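Local coordinates for protein cellobiose 2-epimerase (Caldibacillus thermoamylovorans, PDB 5ZHB) that probably catalyses the reversible 2-epimerisation of cellobiose, turning the glucose at its reducing end into mannose, at residues 120-125 with 197-202; 85-90 with 137-142. One frame throughout, in Å; residues are numbered along the deposited sequence.

Contact 1. Residues 120-125 with 197-202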
# COMPACT_ATOMS: atom_id res chain seq x y z
N ALA A 120 -1.59 -2.30 9.74
CA ALA A 120 -2.96 -2.77 9.95
C ALA A 120 -3.34 -2.88 11.43
O ALA A 120 -4.47 -2.51 11.82
CB ALA A 120 -3.16 -4.06 9.24
N LEU A 121 -2.40 -3.35 12.24
CA LEU A 121 -2.62 -3.55 13.67
C LEU A 121 -2.79 -2.21 14.37
O LEU A 121 -3.63 -2.08 15.25
CB LEU A 121 -1.47 -4.37 14.27
CG LEU A 121 -1.46 -5.86 13.94
CD1 LEU A 121 -0.10 -6.43 14.23
CD2 LEU A 121 -2.52 -6.62 14.70
N THR A 122 -2.00 -1.20 13.96
CA THR A 122 -2.13 0.13 14.53
C THR A 122 -3.47 0.74 14.13
O THR A 122 -4.14 1.31 14.98
CB THR A 122 -0.92 1.01 14.19
OG1 THR A 122 -0.72 1.14 12.79
CG2 THR A 122 0.34 0.45 14.81
N GLU A 123 -3.93 0.53 12.88
CA GLU A 123 -5.21 1.06 12.47
C GLU A 123 -6.35 0.41 13.28
O GLU A 123 -7.29 1.08 13.70
CB GLU A 123 -5.43 0.84 10.98
CG GLU A 123 -6.59 1.64 10.39
CD GLU A 123 -6.37 3.15 10.38
OE1 GLU A 123 -5.25 3.66 10.58
OE2 GLU A 123 -7.40 3.82 10.20
N TYR A 124 -6.25 -0.90 13.51
CA TYR A 124 -7.26 -1.59 14.28
C TYR A 124 -7.24 -1.05 15.71
O TYR A 124 -8.28 -0.84 16.33
CB TYR A 124 -6.98 -3.09 14.20
CG TYR A 124 -8.00 -3.95 14.93
CD1 TYR A 124 -9.28 -4.10 14.43
CD2 TYR A 124 -7.65 -4.68 16.06
CE1 TYR A 124 -10.20 -4.92 15.06
CE2 TYR A 124 -8.56 -5.49 16.71
CZ TYR A 124 -9.84 -5.61 16.21
OH TYR A 124 -10.78 -6.42 16.81
N TYR A 125 -6.03 -0.76 16.21
CA TYR A 125 -5.91 -0.21 17.55
C TYR A 125 -6.61 1.15 17.61
O TYR A 125 -7.29 1.46 18.58
CB TYR A 125 -4.45 -0.15 17.96
CG TYR A 125 -4.27 0.39 19.37
CD1 TYR A 125 -4.46 -0.42 20.48
CD2 TYR A 125 -3.97 1.73 19.57
CE1 TYR A 125 -4.29 0.08 21.77
CE2 TYR A 125 -3.82 2.25 20.85
CZ TYR A 125 -3.97 1.42 21.95
OH TYR A 125 -3.78 1.96 23.18
N TYR A 197 3.24 5.79 15.03
CA TYR A 197 3.53 7.00 15.79
C TYR A 197 2.23 7.73 16.14
O TYR A 197 2.15 8.37 17.19
CB TYR A 197 4.51 7.87 15.01
CG TYR A 197 5.03 9.03 15.85
CD1 TYR A 197 6.09 8.86 16.72
CD2 TYR A 197 4.36 10.25 15.84
CE1 TYR A 197 6.53 9.90 17.53
CE2 TYR A 197 4.81 11.31 16.61
CZ TYR A 197 5.88 11.13 17.46
OH TYR A 197 6.29 12.18 18.23
N ARG A 198 1.20 7.63 15.30
CA ARG A 198 -0.12 8.16 15.62
C ARG A 198 -0.64 7.56 16.91
O ARG A 198 -1.43 8.17 17.60
CB ARG A 198 -1.17 7.91 14.53
CG ARG A 198 -0.93 8.65 13.22
CD ARG A 198 -2.07 8.36 12.25
NE ARG A 198 -2.06 9.23 11.06
CZ ARG A 198 -1.56 8.94 9.86
NH1 ARG A 198 -1.17 7.71 9.53
NH2 ARG A 198 -1.43 9.93 9.00
N VAL A 199 -0.25 6.33 17.23
CA VAL A 199 -0.89 5.60 18.31
C VAL A 199 0.05 5.42 19.51
O VAL A 199 -0.39 5.03 20.58
CB VAL A 199 -1.30 4.32 17.56
CG1 VAL A 199 -0.83 3.01 18.19
CG2 VAL A 199 -2.76 4.35 17.21
N TRP A 200 1.34 5.74 19.30
CA TRP A 200 2.42 5.49 20.24
C TRP A 200 3.52 6.50 19.92
O TRP A 200 4.35 6.27 19.04
CB TRP A 200 2.95 4.05 20.13
CG TRP A 200 4.03 3.67 21.11
CD1 TRP A 200 4.00 3.80 22.47
CD2 TRP A 200 5.31 3.06 20.79
NE1 TRP A 200 5.17 3.33 23.02
CE2 TRP A 200 5.99 2.88 22.02
CE3 TRP A 200 5.94 2.66 19.60
CZ2 TRP A 200 7.26 2.31 22.08
CZ3 TRP A 200 7.19 2.10 19.66
CH2 TRP A 200 7.85 1.93 20.89
N GLU A 201 3.48 7.65 20.60
CA GLU A 201 4.37 8.75 20.26
C GLU A 201 5.73 8.56 20.93
O GLU A 201 6.12 9.33 21.79
CB GLU A 201 3.75 10.09 20.67
CG GLU A 201 2.42 10.36 19.97
CD GLU A 201 1.90 11.77 20.08
OE1 GLU A 201 2.66 12.63 20.56
OE2 GLU A 201 0.73 12.01 19.70
N ASP A 202 6.47 7.55 20.46
CA ASP A 202 7.79 7.22 20.98
C ASP A 202 8.87 8.05 20.29
O ASP A 202 8.93 8.11 19.06
CB ASP A 202 8.09 5.75 20.74
CG ASP A 202 9.46 5.32 21.22
OD1 ASP A 202 9.61 5.26 22.43
OD2 ASP A 202 10.36 5.12 20.36
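Two helices of the alpha/alpha barrel, 111-128 and 183-199, meet here, V199 lying against T122 and Y125. The contact is small, 153 Å² in all, and largely apolar. V199 brings both methyls to one corner of the Y125 ring: CG2 lies in the ring plane at the edge, 3.7 Å from Y125 CD2, while CG1 comes to the same Y125 CD2 obliquely, also at 3.7 Å. The ring is carried there by a chi1 of -179°, which sets Y125 CG anti to the backbone N and beside its own carbonyl carbon. One turn back, the carbonyl O of T122 lies 4.0 Å from V199 CG2, and T122 CG2 is a looser neighbour, 4.4 Å from V199 CG1. The hydroxyl of T122 is occupied otherwise, bonded to V118 O of its own helix and to N195 ND2 of helix 183-199. L134 of helix 131-145 touches both Y125 and V199 and so joins the apolar cluster. With an alanine at V199 both methyls are gone, and the edge of Y125 would probably be left without its mate and a gap opened beside T122. Beyond V199 the chain turns through W200 and E201 to D202, the N-cap of helix 203-220, a short connection between two helices in the alpha/alpha barrel of the GlcNAc 2-epimerase family.

Contact 2. Residues 85-90 with 137-142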
# COMPACT_ATOMS: atom_id res chain seq x y z
N TYR A 85 -3.64 -17.31 12.68
CA TYR A 85 -3.01 -18.13 11.66
C TYR A 85 -1.82 -17.45 10.97
O TYR A 85 -0.85 -18.14 10.64
CB TYR A 85 -4.10 -18.54 10.68
CG TYR A 85 -5.16 -19.42 11.35
CD1 TYR A 85 -4.88 -20.74 11.69
CD2 TYR A 85 -6.40 -18.90 11.68
CE1 TYR A 85 -5.82 -21.52 12.34
CE2 TYR A 85 -7.36 -19.68 12.31
CZ TYR A 85 -7.06 -20.98 12.66
OH TYR A 85 -8.04 -21.71 13.30
N VAL A 86 -1.89 -16.15 10.63
CA VAL A 86 -0.86 -15.55 9.79
C VAL A 86 0.39 -15.29 10.63
O VAL A 86 1.51 -15.43 10.13
CB VAL A 86 -1.31 -14.28 9.05
CG1 VAL A 86 -0.16 -13.62 8.28
CG2 VAL A 86 -2.50 -14.55 8.15
N PHE A 87 0.21 -14.92 11.91
CA PHE A 87 1.30 -14.75 12.86
C PHE A 87 1.86 -16.13 13.18
O PHE A 87 1.11 -17.07 13.42
CB PHE A 87 0.85 -14.00 14.13
CG PHE A 87 2.00 -13.52 15.02
CD1 PHE A 87 2.56 -14.37 15.98
CD2 PHE A 87 2.55 -12.24 14.89
CE1 PHE A 87 3.61 -13.94 16.79
CE2 PHE A 87 3.62 -11.82 15.69
CZ PHE A 87 4.15 -12.67 16.63
N ASP A 88 3.19 -16.24 13.16
CA ASP A 88 3.88 -17.48 13.48
C ASP A 88 4.16 -17.47 14.99
O ASP A 88 5.07 -16.77 15.43
CB ASP A 88 5.18 -17.53 12.71
CG ASP A 88 6.13 -18.67 13.06
OD1 ASP A 88 5.82 -19.48 14.00
OD2 ASP A 88 7.15 -18.78 12.35
N HIS A 89 3.37 -18.17 15.79
CA HIS A 89 3.53 -18.04 17.24
C HIS A 89 4.81 -18.69 17.76
O HIS A 89 5.22 -18.37 18.88
CB HIS A 89 2.30 -18.50 18.01
CG HIS A 89 1.13 -17.64 17.74
ND1 HIS A 89 0.86 -16.46 18.40
CD2 HIS A 89 0.18 -17.79 16.80
CE1 HIS A 89 -0.25 -15.95 17.90
NE2 HIS A 89 -0.68 -16.75 16.92
N GLN A 90 5.46 -19.53 16.95
CA GLN A 90 6.73 -20.12 17.33
C GLN A 90 7.92 -19.20 17.00
O GLN A 90 8.67 -18.82 17.91
CB GLN A 90 6.85 -21.52 16.74
CG GLN A 90 8.12 -22.22 17.23
CD GLN A 90 8.19 -23.70 16.94
OE1 GLN A 90 7.40 -24.27 16.18
NE2 GLN A 90 9.20 -24.35 17.52
N ALA A 137 1.80 -5.07 17.28
CA ALA A 137 2.42 -4.07 16.41
C ALA A 137 3.84 -3.76 16.88
O ALA A 137 4.80 -3.78 16.08
CB ALA A 137 1.57 -2.81 16.37
N LYS A 138 3.99 -3.57 18.19
CA LYS A 138 5.30 -3.32 18.77
C LYS A 138 6.24 -4.51 18.57
O LYS A 138 7.41 -4.29 18.30
CB LYS A 138 5.20 -2.91 20.24
CG LYS A 138 4.44 -1.60 20.47
CD LYS A 138 4.56 -1.07 21.89
CE LYS A 138 3.55 -0.02 22.22
NZ LYS A 138 3.66 0.36 23.63
N GLN A 139 5.76 -5.75 18.71
CA GLN A 139 6.62 -6.90 18.42
C GLN A 139 7.16 -6.86 16.98
O GLN A 139 8.33 -7.16 16.74
CB GLN A 139 5.96 -8.26 18.61
CG GLN A 139 5.63 -8.61 20.05
CD GLN A 139 4.99 -9.98 20.17
OE1 GLN A 139 5.50 -10.95 19.60
NE2 GLN A 139 3.87 -10.04 20.88
N LEU A 140 6.29 -6.58 16.01
CA LEU A 140 6.73 -6.56 14.62
C LEU A 140 7.72 -5.42 14.39
O LEU A 140 8.70 -5.62 13.70
CB LEU A 140 5.51 -6.44 13.69
CG LEU A 140 4.48 -7.56 13.81
CD1 LEU A 140 3.27 -7.36 12.90
CD2 LEU A 140 5.15 -8.88 13.50
N TYR A 141 7.44 -4.24 14.96
CA TYR A 141 8.36 -3.10 14.93
C TYR A 141 9.75 -3.54 15.43
O TYR A 141 10.77 -3.26 14.81
CB TYR A 141 7.74 -1.95 15.75
CG TYR A 141 8.67 -0.80 16.09
CD1 TYR A 141 9.24 -0.01 15.09
CD2 TYR A 141 9.02 -0.51 17.41
CE1 TYR A 141 10.12 1.02 15.39
CE2 TYR A 141 9.89 0.53 17.73
CZ TYR A 141 10.43 1.31 16.72
OH TYR A 141 11.30 2.31 16.99
N LYS A 142 9.77 -4.30 16.52
CA LYS A 142 11.02 -4.73 17.13
C LYS A 142 11.79 -5.62 16.16
O LYS A 142 13.01 -5.48 15.98
CB LYS A 142 10.62 -5.34 18.48
CG LYS A 142 11.69 -5.30 19.57
CD LYS A 142 12.50 -6.57 19.76
CE LYS A 142 13.89 -6.32 20.27
NZ LYS A 142 13.96 -5.36 21.38
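F87 reaches helix 131-145 with the outer end of its ring, meeting two side chains on adjacent positions. Q139 OE1 lies 3.7 Å from F87 CZ, the amide standing nearly upright to the ring with their planes 82° apart. L140 CD2 is 4.0 Å from F87 CE2, an apolar touch in which the two side chains run alongside one another, pointing opposite ways. Q139 gets there on an extended chain, chi2 -179°, and its other amide atom, NE2, is bonded to D135 OD2 one turn back, which would fix the rotation of the amide and present OE1 to the ring. Further round, the F87 ring meets that of Y136, and L140 packs on V118 of helix 111-128; this is helix packing within the alpha/alpha barrel, F87 standing just where helix 69-86 gives way to a loop. F87 CD1 sits 3.6 Å above the plane of the H89 imidazole, toward its rim. The loop itself is held by an Asx turn: D88 OD1 accepts from Q90 N at 3.0 Å, met from above the carboxylate plane, with a bent N-H...O angle of 131°. D88 OD2 forms salt bridges with K109 and R162, and H89 NE2 is hydrogen-bonded to T83 O of helix 69-86.

How the contacts relate
From the N terminus the segments come in the order 85-90, 120-125, 137-142, 197-202, so the two contacts cross rather than nest. Contact 2 closes a loop of 46 residues, from the end of helix 69-86 through helix 111-128 to helix 131-145. Contact 1 opens inside that loop, on helix 111-128, and closes after 71 intervening residues on segment 197-202. Their centres are 15 Å apart, yet they touch: consecutive helices 111-128 and 131-145 pack through L121 CD1 on L140 CD1, at 3.7 Å, and T122 on A137, while K138 makes a cation-pi contact with W200. Helix 131-145 thus touches segment 85-90 through contact 2 and segment 197-202 through K138 and W200.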